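Local coordinates for uncharacterized egV family protein COG1307 (Ruminococcus gnavus, PDB 3JR7) that is of unknown function but probably binds a fatty acid or similar lipid, at residues Ala96-Val101 / Gln152-Gly157; Glu221-Met226 / Leu230-Asp235; Glu257-Glu262 / Gly292-Val297. All coordinates share one frame; numbering follows the deposited sequence.

Contact 1 of 3, residues Ala96-Val101 / Gln152-Gly157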
ATOM      1  N   ALA A  96      -2.280 -18.358 -16.252  1.00 23.99           N
ATOM      2  CA  ALA A  96      -1.379 -17.257 -16.614  1.00 23.87           C
ATOM      3  C   ALA A  96       0.046 -17.760 -16.577  1.00 23.82           C
ATOM      4  O   ALA A  96       0.479 -18.395 -15.603  1.00 24.65           O
ATOM      5  CB  ALA A  96      -1.531 -16.012 -15.674  1.00 22.32           C
ATOM      6  N   GLU A  97       0.798 -17.437 -17.606  1.00 22.90           N
ATOM      7  CA  GLU A  97       2.195 -17.857 -17.662  1.00 24.09           C
ATOM      8  C   GLU A  97       3.053 -17.100 -16.648  1.00 23.65           C
ATOM      9  O   GLU A  97       3.939 -17.680 -16.018  1.00 25.10           O
ATOM     10  CB  GLU A  97       2.746 -17.580 -19.072  1.00 25.16           C
ATOM     11  CG  GLU A  97       4.213 -17.881 -19.263  1.00 27.88           C
ATOM     12  CD  GLU A  97       4.680 -17.559 -20.649  1.00 34.44           C
ATOM     13  OE1 GLU A  97       4.213 -16.550 -21.241  1.00 40.18           O
ATOM     14  OE2 GLU A  97       5.527 -18.308 -21.151  1.00 39.91           O
ATOM     15  N   ARG A  98       2.803 -15.808 -16.506  1.00 21.87           N
ATOM     16  CA  ARG A  98       3.661 -14.960 -15.687  1.00 21.40           C
ATOM     17  C   ARG A  98       2.890 -14.460 -14.476  1.00 20.86           C
ATOM     18  O   ARG A  98       1.823 -13.871 -14.609  1.00 21.15           O
ATOM     19  CB  ARG A  98       4.173 -13.788 -16.526  1.00 20.85           C
ATOM     20  CG  ARG A  98       4.861 -14.239 -17.816  1.00 23.89           C
ATOM     21  CD  ARG A  98       5.416 -13.111 -18.654  1.00 25.99           C
ATOM     22  NE  ARG A  98       4.377 -12.293 -19.226  1.00 31.70           N
ATOM     23  CZ  ARG A  98       3.583 -12.628 -20.268  1.00 33.74           C
ATOM     24  NH1 ARG A  98       3.683 -13.847 -20.846  1.00 34.45           N
ATOM     25  NH2 ARG A  98       2.678 -11.744 -20.734  1.00 30.30           N
ATOM     26  N   ILE A  99       3.439 -14.695 -13.290  1.00 20.90           N
ATOM     27  CA  ILE A  99       2.830 -14.274 -12.041  1.00 20.18           C
ATOM     28  C   ILE A  99       3.684 -13.214 -11.339  1.00 19.63           C
ATOM     29  O   ILE A  99       4.868 -13.432 -11.059  1.00 19.58           O
ATOM     30  CB  ILE A  99       2.642 -15.440 -11.086  1.00 20.47           C
ATOM     31  CG1 ILE A  99       1.869 -16.571 -11.800  1.00 22.51           C
ATOM     32  CG2 ILE A  99       1.917 -14.947  -9.784  1.00 20.96           C
ATOM     33  CD1 ILE A  99       0.390 -16.227 -12.164  1.00 19.29           C
ATOM     34  N   TYR A 100       3.070 -12.071 -11.052  1.00 19.00           N
ATOM     35  CA  TYR A 100       3.746 -10.956 -10.369  1.00 19.30           C
ATOM     36  C   TYR A 100       3.014 -10.756  -9.069  1.00 18.45           C
ATOM     37  O   TYR A 100       1.808 -10.643  -9.072  1.00 19.80           O
ATOM     38  CB  TYR A 100       3.650  -9.676 -11.210  1.00 19.29           C
ATOM     39  CG  TYR A 100       4.232  -9.784 -12.587  1.00 18.94           C
ATOM     40  CD1 TYR A 100       5.611  -9.731 -12.783  1.00 19.86           C
ATOM     41  CD2 TYR A 100       3.410  -9.903 -13.703  1.00 18.82           C
ATOM     42  CE1 TYR A 100       6.157  -9.851 -14.043  1.00 19.65           C
ATOM     43  CE2 TYR A 100       3.953  -9.987 -15.002  1.00 21.05           C
ATOM     44  CZ  TYR A 100       5.335  -9.967 -15.150  1.00 21.11           C
ATOM     45  OH  TYR A 100       5.894 -10.042 -16.385  1.00 21.87           O
ATOM     46  N   VAL A 101       3.715 -10.718  -7.955  1.00 18.86           N
ATOM     47  CA  VAL A 101       3.084 -10.581  -6.640  1.00 18.56           C
ATOM     48  C   VAL A 101       3.574  -9.275  -6.011  1.00 19.18           C
ATOM     49  O   VAL A 101       4.791  -8.985  -6.029  1.00 21.40           O
ATOM     50  CB  VAL A 101       3.416 -11.792  -5.740  1.00 19.24           C
ATOM     51  CG1 VAL A 101       2.512 -11.823  -4.463  1.00 20.21           C
ATOM     52  CG2 VAL A 101       3.290 -13.107  -6.519  1.00 18.01           C
ATOM     53  N   GLN A 152       1.719  -1.689 -17.001  1.00 24.45           N
ATOM     54  CA  GLN A 152       2.283  -0.776 -18.000  1.00 25.01           C
ATOM     55  C   GLN A 152       3.435  -1.458 -18.743  1.00 24.27           C
ATOM     56  O   GLN A 152       3.461  -1.474 -19.981  1.00 23.36           O
ATOM     57  CB  GLN A 152       2.726   0.541 -17.340  1.00 25.69           C
ATOM     58  CG  GLN A 152       3.328   1.573 -18.326  1.00 27.69           C
ATOM     59  CD  GLN A 152       4.065   2.723 -17.618  1.00 30.59           C
ATOM     60  OE1 GLN A 152       4.103   2.814 -16.389  1.00 34.14           O
ATOM     61  NE2 GLN A 152       4.671   3.583 -18.399  1.00 33.14           N
ATOM     62  N   CYS A 153       4.345  -2.081 -18.003  1.00 23.67           N
ATOM     63  CA  CYS A 153       5.454  -2.839 -18.611  1.00 24.47           C
ATOM     64  C   CYS A 153       4.970  -3.973 -19.514  1.00 24.98           C
ATOM     65  O   CYS A 153       5.480  -4.162 -20.638  1.00 25.38           O
ATOM     66  CB  CYS A 153       6.335  -3.404 -17.535  1.00 24.12           C
ATOM     67  SG  CYS A 153       7.165  -2.105 -16.601  1.00 27.51           S
ATOM     68  N   GLU A 154       3.996  -4.730 -19.028  1.00 25.22           N
ATOM     69  CA  GLU A 154       3.397  -5.823 -19.828  1.00 25.49           C
ATOM     70  C   GLU A 154       2.802  -5.269 -21.132  1.00 26.78           C
ATOM     71  O   GLU A 154       3.047  -5.815 -22.196  1.00 25.49           O
ATOM     72  CB  GLU A 154       2.348  -6.594 -19.043  1.00 25.09           C
ATOM     73  CG  GLU A 154       2.921  -7.708 -18.100  1.00 23.19           C
ATOM     74  CD  GLU A 154       3.377  -8.976 -18.836  1.00 24.61           C
ATOM     75  OE1 GLU A 154       2.999  -9.151 -20.016  1.00 24.18           O
ATOM     76  OE2 GLU A 154       4.117  -9.812 -18.238  1.00 23.60           O
ATOM     77  N   LYS A 155       2.105  -4.137 -21.038  1.00 28.14           N
ATOM     78  CA  LYS A 155       1.510  -3.509 -22.193  1.00 30.52           C
ATOM     79  C   LYS A 155       2.574  -3.025 -23.190  1.00 30.98           C
ATOM     80  O   LYS A 155       2.357  -3.098 -24.409  1.00 30.89           O
ATOM     81  CB  LYS A 155       0.586  -2.366 -21.753  1.00 31.30           C
ATOM     82  CG  LYS A 155       0.055  -1.536 -22.875  1.00 36.24           C
ATOM     83  CD  LYS A 155      -1.169  -0.698 -22.483  1.00 41.89           C
ATOM     84  CE  LYS A 155      -1.590   0.199 -23.666  1.00 45.61           C
ATOM     85  NZ  LYS A 155      -2.902   0.888 -23.422  1.00 49.40           N
ATOM     86  N   ALA A 156       3.728  -2.587 -22.688  1.00 30.64           N
ATOM     87  CA  ALA A 156       4.849  -2.225 -23.556  1.00 31.16           C
ATOM     88  C   ALA A 156       5.519  -3.441 -24.231  1.00 31.67           C
ATOM     89  O   ALA A 156       6.427  -3.254 -25.032  1.00 33.48           O
ATOM     90  CB  ALA A 156       5.866  -1.395 -22.812  1.00 30.25           C
ATOM     91  N   GLY A 157       5.102  -4.670 -23.920  1.00 30.98           N
ATOM     92  CA  GLY A 157       5.713  -5.863 -24.519  1.00 30.16           C
ATOM     93  C   GLY A 157       7.029  -6.341 -23.903  1.00 29.34           C
ATOM     94  O   GLY A 157       7.794  -7.022 -24.547  1.00 29.17           O
TER
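The carboxylate oxygen OE2 of E154 is gripped by two donors of the strand: NE of R98 at 2.7 Å and the hydroxyl OH of Y100 at 2.6 Å. They come to it from different sides. R98 NE takes the syn lone pair, on the side of the other oxygen, in a nearly straight bond (173° at the hydrogen), while Y100 OH arrives on the anti side, somewhat out of the carboxylate plane. The second oxygen, OE1, accepts from NH2 of R98, also at 2.7 Å but bent more. Guanidinium and carboxylate thus meet side-on as a two-bonded salt bridge, their planes only 20° apart. The Y100 ring is turned well away from the carboxylate plane and offers its edge.

R98 and Y100 stand two residues apart on a beta strand, so both side chains leave the same face of the sheet, here the face covered by the end of helix 141-155 and by helix 160-173. This parallel strand, flanked by 22-27 and 130-135, belongs to the sheet of the N-terminal part of the DegV fold. E154 reaches the pair from the last helical turn because its chain folds at chi2 (-76°), which swings the carboxylate across to the strand. Just past the helix end, G157 closes it with a Schellman motif; its positive phi suits glycine, and its N bonds back to O of E154 at 2.9 Å.

All three side chains are buried, and a glutamate suits the place because one carboxylate can answer both an arginine and a tyrosine. On the far side of the guanidinium, NH1 makes a weak, bent bond to OE1 of E97 at 2.8 Å and a salt bridge to D19. F160 of helix 160-173 meets the Y100 ring, adding an apolar neighbour beside the ion pair.

Contact 2 of 3, residues Glu221-Met226 / Leu230-Asp235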
ATOM      1  N   GLU A 221       8.791  15.234   9.407  1.00 29.37           N
ATOM      2  CA  GLU A 221       8.466  16.612   9.844  1.00 29.53           C
ATOM      3  C   GLU A 221       7.344  16.547  10.857  1.00 28.74           C
ATOM      4  O   GLU A 221       6.864  15.470  11.203  1.00 27.81           O
ATOM      5  CB  GLU A 221       8.021  17.483   8.656  1.00 29.79           C
ATOM      6  CG  GLU A 221       9.066  18.413   8.129  1.00 33.94           C
ATOM      7  CD  GLU A 221       9.356  19.605   9.060  1.00 37.82           C
ATOM      8  OE1 GLU A 221      10.142  20.457   8.635  1.00 42.23           O
ATOM      9  OE2 GLU A 221       8.782  19.727  10.172  1.00 40.19           O
ATOM     10  N   LYS A 222       6.890  17.721  11.278  1.00 28.66           N
ATOM     11  CA  LYS A 222       5.749  17.840  12.135  1.00 28.62           C
ATOM     12  C   LYS A 222       5.237  19.261  12.070  1.00 27.69           C
ATOM     13  O   LYS A 222       5.946  20.168  11.664  1.00 27.56           O
ATOM     14  CB  LYS A 222       6.108  17.521  13.591  1.00 29.56           C
ATOM     15  CG  LYS A 222       7.086  18.533  14.185  1.00 32.40           C
ATOM     16  CD  LYS A 222       7.403  18.171  15.613  1.00 37.63           C
ATOM     17  CE  LYS A 222       8.326  19.232  16.223  1.00 40.40           C
ATOM     18  NZ  LYS A 222       8.811  18.678  17.544  1.00 44.33           N
ATOM     19  N   ALA A 223       3.994  19.420  12.476  1.00 26.96           N
ATOM     20  CA  ALA A 223       3.327  20.705  12.458  1.00 27.39           C
ATOM     21  C   ALA A 223       2.180  20.684  13.449  1.00 27.48           C
ATOM     22  O   ALA A 223       1.591  19.618  13.714  1.00 28.04           O
ATOM     23  CB  ALA A 223       2.792  21.008  11.063  1.00 26.10           C
ATOM     24  N   ARG A 224       1.785  21.868  13.918  1.00 27.81           N
ATOM     25  CA  ARG A 224       0.592  21.999  14.744  1.00 28.26           C
ATOM     26  C   ARG A 224      -0.653  22.081  13.912  1.00 27.39           C
ATOM     27  O   ARG A 224      -0.846  23.001  13.159  1.00 27.46           O
ATOM     28  CB  ARG A 224       0.690  23.219  15.653  1.00 29.34           C
ATOM     29  CG  ARG A 224       1.799  23.100  16.629  1.00 32.26           C
ATOM     30  CD  ARG A 224       1.648  24.133  17.723  1.00 34.96           C
ATOM     31  NE  ARG A 224       2.728  23.986  18.677  1.00 36.43           N
ATOM     32  CZ  ARG A 224       2.929  24.800  19.712  1.00 35.23           C
ATOM     33  NH1 ARG A 224       2.131  25.832  19.951  1.00 33.38           N
ATOM     34  NH2 ARG A 224       3.950  24.579  20.510  1.00 34.19           N
ATOM     35  N   GLY A 225      -1.516  21.106  14.058  1.00 27.88           N
ATOM     36  CA  GLY A 225      -2.740  21.045  13.299  1.00 28.41           C
ATOM     37  C   GLY A 225      -2.595  20.469  11.896  1.00 28.71           C
ATOM     38  O   GLY A 225      -1.545  20.557  11.243  1.00 28.97           O
HETATM   39  N   MSE A 226      -3.691  19.922  11.420  1.00 28.51           N
HETATM   40  CA  MSE A 226      -3.716  19.158  10.191  1.00 29.50           C
HETATM   41  C   MSE A 226      -3.461  20.041   8.978  1.00 29.37           C
HETATM   42  O   MSE A 226      -2.879  19.603   7.996  1.00 28.59           O
HETATM   43  CB  MSE A 226      -5.086  18.491  10.115  1.00 29.71           C
HETATM   44  CG  MSE A 226      -5.297  17.631   9.024  1.00 32.48           C
HETATM   45 SE   MSE A 226      -3.980  16.253   8.803  1.00 39.79          SE
HETATM   46  CE  MSE A 226      -4.109  15.355  10.564  1.00 19.20           C
ATOM     47  N   LEU A 230      -0.510  19.187   6.343  1.00 22.13           N
ATOM     48  CA  LEU A 230      -0.704  18.790   4.947  1.00 23.45           C
ATOM     49  C   LEU A 230       0.197  19.596   4.006  1.00 23.62           C
ATOM     50  O   LEU A 230       0.758  19.049   3.037  1.00 22.30           O
ATOM     51  CB  LEU A 230      -2.169  18.821   4.548  1.00 23.72           C
ATOM     52  CG  LEU A 230      -3.040  17.842   5.311  1.00 24.71           C
ATOM     53  CD1 LEU A 230      -4.455  18.100   4.829  1.00 30.15           C
ATOM     54  CD2 LEU A 230      -2.664  16.318   5.140  1.00 28.35           C
ATOM     55  N   VAL A 231       0.386  20.873   4.316  1.00 22.95           N
ATOM     56  CA  VAL A 231       1.322  21.709   3.565  1.00 22.97           C
ATOM     57  C   VAL A 231       2.741  21.181   3.716  1.00 22.58           C
ATOM     58  O   VAL A 231       3.451  21.068   2.736  1.00 22.14           O
ATOM     59  CB  VAL A 231       1.261  23.203   4.042  1.00 23.82           C
ATOM     60  CG1 VAL A 231       2.384  24.056   3.436  1.00 22.73           C
ATOM     61  CG2 VAL A 231      -0.152  23.797   3.740  1.00 23.81           C
ATOM     62  N   LYS A 232       3.169  20.878   4.936  1.00 22.13           N
ATOM     63  CA  LYS A 232       4.510  20.360   5.139  1.00 22.53           C
ATOM     64  C   LYS A 232       4.677  18.994   4.434  1.00 22.77           C
ATOM     65  O   LYS A 232       5.742  18.712   3.883  1.00 22.97           O
ATOM     66  CB  LYS A 232       4.852  20.212   6.618  1.00 23.07           C
ATOM     67  CG  LYS A 232       4.992  21.509   7.357  1.00 26.14           C
ATOM     68  CD  LYS A 232       6.011  21.454   8.478  1.00 28.68           C
ATOM     69  CE  LYS A 232       5.866  22.643   9.449  1.00 30.53           C
ATOM     70  NZ  LYS A 232       6.785  22.524  10.640  1.00 29.68           N
HETATM   71  N   MSE A 233       3.643  18.162   4.451  1.00 22.48           N
HETATM   72  CA  MSE A 233       3.703  16.885   3.701  1.00 23.03           C
HETATM   73  C   MSE A 233       3.913  17.141   2.205  1.00 22.95           C
HETATM   74  O   MSE A 233       4.834  16.567   1.608  1.00 22.33           O
HETATM   75  CB  MSE A 233       2.463  16.007   3.901  1.00 22.58           C
HETATM   76  CG  MSE A 233       2.606  14.686   3.124  1.00 23.56           C
HETATM   77 SE   MSE A 233       1.300  13.384   3.599  1.00 31.21          SE
HETATM   78  CE  MSE A 233       1.283  13.855   5.473  1.00 34.02           C
ATOM     79  N   ALA A 234       3.100  18.028   1.631  1.00 23.33           N
ATOM     80  CA  ALA A 234       3.254  18.458   0.219  1.00 24.12           C
ATOM     81  C   ALA A 234       4.657  18.926  -0.092  1.00 24.23           C
ATOM     82  O   ALA A 234       5.180  18.576  -1.126  1.00 25.98           O
ATOM     83  CB  ALA A 234       2.230  19.572  -0.173  1.00 22.49           C
ATOM     84  N   ASP A 235       5.251  19.729   0.788  1.00 24.98           N
ATOM     85  CA  ASP A 235       6.612  20.176   0.603  1.00 24.83           C
ATOM     86  C   ASP A 235       7.562  18.972   0.629  1.00 24.80           C
ATOM     87  O   ASP A 235       8.473  18.932  -0.195  1.00 24.35           O
ATOM     88  CB  ASP A 235       7.056  21.193   1.649  1.00 23.96           C
ATOM     89  CG  ASP A 235       6.308  22.509   1.549  1.00 25.15           C
ATOM     90  OD1 ASP A 235       5.818  22.860   0.460  1.00 24.04           O
ATOM     91  OD2 ASP A 235       6.218  23.206   2.592  1.00 26.35           O
TER
HETATM   92  O   HOH W   1       9.338  22.650   9.636  1.00 45.66           O
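NZ of K232 is held by the carbonyl oxygen O of K222 at 2.7 Å, with the donor lying almost on the line of the C=O bond (163°). The same nitrogen faces the E221 carboxylate in two ways. Directly, the salt bridge to OE2 is long and weak, 3.5 Å; a water bridges the two as well, accepting from K232 NZ at 2.7 Å and donating to OE1 of E221. The ammonium group therefore rests on a strand carbonyl and a carboxylate together, a place for which lysine, long and able to donate several bonds, is well suited.

Behind the charge, the aliphatic part of K232 makes use of its length: CE packs on CB of A223 at 3.8 Å, where a small methyl lets the lysine chain lie close over the strand. The E221 carboxylate is itself positioned by the backbone, for OE2 also accepts, on its anti lone pair, from N of K222 at 3.0 Å. Its chain bends at chi2 (-72°), folding the acid back over its own strand, where it crosses K232 at about a right angle.

At the other end the strand turns into the helix through G225, the N-cap residue, whose positive phi suits glycine. O of M226 accepts the first-turn helical bond from N of L230 at 2.9 Å. Their side chains also meet, by apolar packing: SE of M226, a selenomethionine, lies 3.9 Å from CD2 of L230.

This is a tight strand-to-helix connection, with strand 221-224 and helix 230-235 running nearly antiparallel, 156° between their directions. Strand 217-224 is the outermost of its sheet within the chain and pairs with 205-211, while M226 and L230 pack on R259 of helix 257-270, which lies alongside helix 226-240.

Contact 3 of 3, residues Glu257-Glu262 / Gly292-Val297; sequences EERAKE and GGIIVV
G292 opens the contact by giving its carbonyl oxygen O to NH1 of R259 at 2.8 Å. The donor lies in the carbonyl plane, on a lone pair, although the bond is bent at the hydrogen (138°); NH1 also has a long, weak ion pair with E181. Glycine suits this position twice over: its phi is positive, and a beta carbon here would crowd that same NH1. After G293 the chain enters strand 294-297, and I294 turns its side chain to the helix. Its CG1 lies 3.5 Å from CD of R259, and its CD1 reaches over the helix backbone to N of A260 at 3.7 Å, with the A260 methyl beside it. A small alanine permits so close an approach, CA of A260 and CA of I294 being 6.8 Å apart. I295 faces the other way and belongs to the pocket that holds the bound polyether, whereas V296 turns back to the helix side, onto V263 and L267.

The strand lies between 176-179 and 248-253 in a mixed sheet, and helix 257-270 is the beta-alpha-beta crossover joining parallel strands 248-253 and 275-280. With CG of R259 anti to its N (chi1 -178°) the chain runs out straight along I294 before bending at chi3, which delivers the guanidinium to the loop. With an alanine here the G292 carbonyl would probably lose this donor, and a gap is likely to open beside I294. Packed methylenes and a bonded charged end together fix the helix to the strand's start by an apolar layer with a polar clasp at its edge.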
ATOM      1  N   GLU A 257     -12.464  12.439   2.156  1.00 26.22           N
ATOM      2  CA  GLU A 257     -12.296  12.721   0.752  1.00 27.62           C
ATOM      3  C   GLU A 257     -11.893  14.158   0.453  1.00 27.84           C
ATOM      4  O   GLU A 257     -11.092  14.405  -0.458  1.00 25.54           O
ATOM      5  CB  GLU A 257     -13.563  12.376  -0.048  1.00 29.13           C
ATOM      6  CG  GLU A 257     -13.262  12.295  -1.512  1.00 33.97           C
ATOM      7  CD  GLU A 257     -14.480  12.152  -2.396  1.00 41.81           C
ATOM      8  OE1 GLU A 257     -15.549  11.705  -1.932  1.00 47.55           O
ATOM      9  OE2 GLU A 257     -14.349  12.495  -3.590  1.00 47.29           O
ATOM     10  N   GLU A 258     -12.457  15.114   1.182  1.00 28.77           N
ATOM     11  CA  GLU A 258     -12.131  16.519   0.905  1.00 30.06           C
ATOM     12  C   GLU A 258     -10.705  16.852   1.311  1.00 28.30           C
ATOM     13  O   GLU A 258     -10.033  17.629   0.651  1.00 27.42           O
ATOM     14  CB  GLU A 258     -13.110  17.489   1.583  1.00 31.50           C
ATOM     15  CG  GLU A 258     -14.450  17.649   0.805  1.00 37.13           C
ATOM     16  CD  GLU A 258     -14.302  18.041  -0.693  1.00 43.31           C
ATOM     17  OE1 GLU A 258     -13.503  18.958  -1.056  1.00 46.88           O
ATOM     18  OE2 GLU A 258     -15.003  17.400  -1.527  1.00 47.99           O
ATOM     19  N   ARG A 259     -10.247  16.267   2.400  1.00 27.44           N
ATOM     20  CA  ARG A 259      -8.830  16.356   2.745  1.00 26.99           C
ATOM     21  C   ARG A 259      -7.930  15.748   1.634  1.00 26.13           C
ATOM     22  O   ARG A 259      -6.917  16.324   1.287  1.00 26.03           O
ATOM     23  CB  ARG A 259      -8.601  15.675   4.067  1.00 27.53           C
ATOM     24  CG  ARG A 259      -7.172  15.748   4.549  1.00 28.52           C
ATOM     25  CD  ARG A 259      -7.079  15.112   5.923  1.00 27.41           C
ATOM     26  NE  ARG A 259      -7.789  15.950   6.866  1.00 29.24           N
ATOM     27  CZ  ARG A 259      -8.260  15.576   8.052  1.00 30.09           C
ATOM     28  NH1 ARG A 259      -8.151  14.332   8.494  1.00 29.64           N
ATOM     29  NH2 ARG A 259      -8.848  16.487   8.813  1.00 30.57           N
ATOM     30  N   ALA A 260      -8.322  14.613   1.056  1.00 25.15           N
ATOM     31  CA  ALA A 260      -7.602  14.066  -0.083  1.00 24.86           C
ATOM     32  C   ALA A 260      -7.532  15.065  -1.251  1.00 25.30           C
ATOM     33  O   ALA A 260      -6.470  15.277  -1.870  1.00 24.32           O
ATOM     34  CB  ALA A 260      -8.228  12.736  -0.545  1.00 24.13           C
ATOM     35  N   LYS A 261      -8.652  15.680  -1.560  1.00 25.66           N
ATOM     36  CA  LYS A 261      -8.684  16.654  -2.652  1.00 26.86           C
ATOM     37  C   LYS A 261      -7.785  17.867  -2.404  1.00 25.63           C
ATOM     38  O   LYS A 261      -7.170  18.380  -3.328  1.00 24.83           O
ATOM     39  CB  LYS A 261     -10.131  17.102  -2.922  1.00 27.99           C
ATOM     40  CG  LYS A 261     -10.899  16.029  -3.697  1.00 32.73           C
ATOM     41  CD  LYS A 261     -12.291  16.444  -4.034  1.00 37.79           C
ATOM     42  CE  LYS A 261     -13.158  15.281  -4.541  1.00 42.18           C
ATOM     43  NZ  LYS A 261     -12.483  14.460  -5.609  1.00 45.92           N
ATOM     44  N   GLU A 262      -7.722  18.308  -1.159  1.00 25.21           N
ATOM     45  CA  GLU A 262      -6.874  19.444  -0.790  1.00 25.92           C
ATOM     46  C   GLU A 262      -5.391  19.080  -0.934  1.00 25.10           C
ATOM     47  O   GLU A 262      -4.595  19.854  -1.449  1.00 23.25           O
ATOM     48  CB  GLU A 262      -7.189  19.904   0.638  1.00 26.22           C
ATOM     49  CG  GLU A 262      -6.284  20.995   1.186  1.00 30.56           C
ATOM     50  CD  GLU A 262      -6.360  22.306   0.357  1.00 36.00           C
ATOM     51  OE1 GLU A 262      -7.217  22.424  -0.560  1.00 37.62           O
ATOM     52  OE2 GLU A 262      -5.539  23.212   0.620  1.00 40.43           O
ATOM     53  N   GLY A 292      -9.601   9.558   9.209  1.00 23.83           N
ATOM     54  CA  GLY A 292      -8.943  10.830   8.958  1.00 24.94           C
ATOM     55  C   GLY A 292      -7.515  10.784   8.397  1.00 24.63           C
ATOM     56  O   GLY A 292      -6.918  11.832   8.163  1.00 26.35           O
ATOM     57  N   GLY A 293      -6.970   9.599   8.159  1.00 23.32           N
ATOM     58  CA  GLY A 293      -5.626   9.493   7.619  1.00 22.40           C
ATOM     59  C   GLY A 293      -5.496   9.716   6.118  1.00 21.93           C
ATOM     60  O   GLY A 293      -6.432   9.443   5.325  1.00 21.42           O
ATOM     61  N   ILE A 294      -4.309  10.175   5.724  1.00 21.21           N
ATOM     62  CA  ILE A 294      -3.973  10.488   4.349  1.00 21.56           C
ATOM     63  C   ILE A 294      -2.609   9.858   4.062  1.00 21.38           C
ATOM     64  O   ILE A 294      -1.662  10.017   4.831  1.00 21.40           O
ATOM     65  CB  ILE A 294      -3.872  11.985   4.123  1.00 22.70           C
ATOM     66  CG1 ILE A 294      -5.238  12.636   4.253  1.00 25.45           C
ATOM     67  CG2 ILE A 294      -3.326  12.274   2.721  1.00 23.32           C
ATOM     68  CD1 ILE A 294      -6.191  12.315   3.029  1.00 26.62           C
ATOM     69  N   ILE A 295      -2.535   9.135   2.954  1.00 21.84           N
ATOM     70  CA  ILE A 295      -1.314   8.526   2.475  1.00 21.51           C
ATOM     71  C   ILE A 295      -1.055   9.040   1.064  1.00 21.40           C
ATOM     72  O   ILE A 295      -1.962   9.029   0.217  1.00 22.15           O
ATOM     73  CB  ILE A 295      -1.475   6.981   2.444  1.00 22.07           C
ATOM     74  CG1 ILE A 295      -1.771   6.444   3.856  1.00 22.37           C
ATOM     75  CG2 ILE A 295      -0.212   6.305   1.812  1.00 20.61           C
ATOM     76  CD1 ILE A 295      -2.495   5.135   3.834  1.00 23.11           C
ATOM     77  N   VAL A 296       0.173   9.449   0.791  1.00 20.37           N
ATOM     78  CA  VAL A 296       0.567   9.868  -0.541  1.00 21.15           C
ATOM     79  C   VAL A 296       1.791   9.118  -1.047  1.00 20.76           C
ATOM     80  O   VAL A 296       2.772   8.953  -0.311  1.00 21.44           O
ATOM     81  CB  VAL A 296       0.921  11.375  -0.563  1.00 21.51           C
ATOM     82  CG1 VAL A 296       1.354  11.800  -1.949  1.00 21.08           C
ATOM     83  CG2 VAL A 296      -0.296  12.251  -0.003  1.00 23.68           C
ATOM     84  N   VAL A 297       1.727   8.682  -2.303  1.00 21.12           N
ATOM     85  CA  VAL A 297       2.837   8.025  -2.967  1.00 21.89           C
ATOM     86  C   VAL A 297       3.046   8.568  -4.367  1.00 22.58           C
ATOM     87  O   VAL A 297       2.089   8.744  -5.106  1.00 22.31           O
ATOM     88  CB  VAL A 297       2.600   6.485  -3.075  1.00 21.71           C
ATOM     89  CG1 VAL A 297       3.766   5.814  -3.783  1.00 20.42           C
ATOM     90  CG2 VAL A 297       2.440   5.878  -1.688  1.00 22.32           C
TER

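Contacts 2 and 3 are neighbours, their centres 12 Å apart, and serve the same sheet: helices 226-240 and 257-270 lie on it side by side, and L230 CD1 meets R259 CG at 3.6 Å. Contact 1 stands on the opposite side of the chain's centre, about 30 Å from contact 3 between centres, and binds a helix to the other sheet. Contact 1 is buried yet wholly polar, an ion pair with a tyrosine added. Contact 3 is buried too but chiefly apolar, with one arginine-carbonyl bond. Contact 2, at the sheet's margin, is partly exposed and brings in water and a weak ion pair.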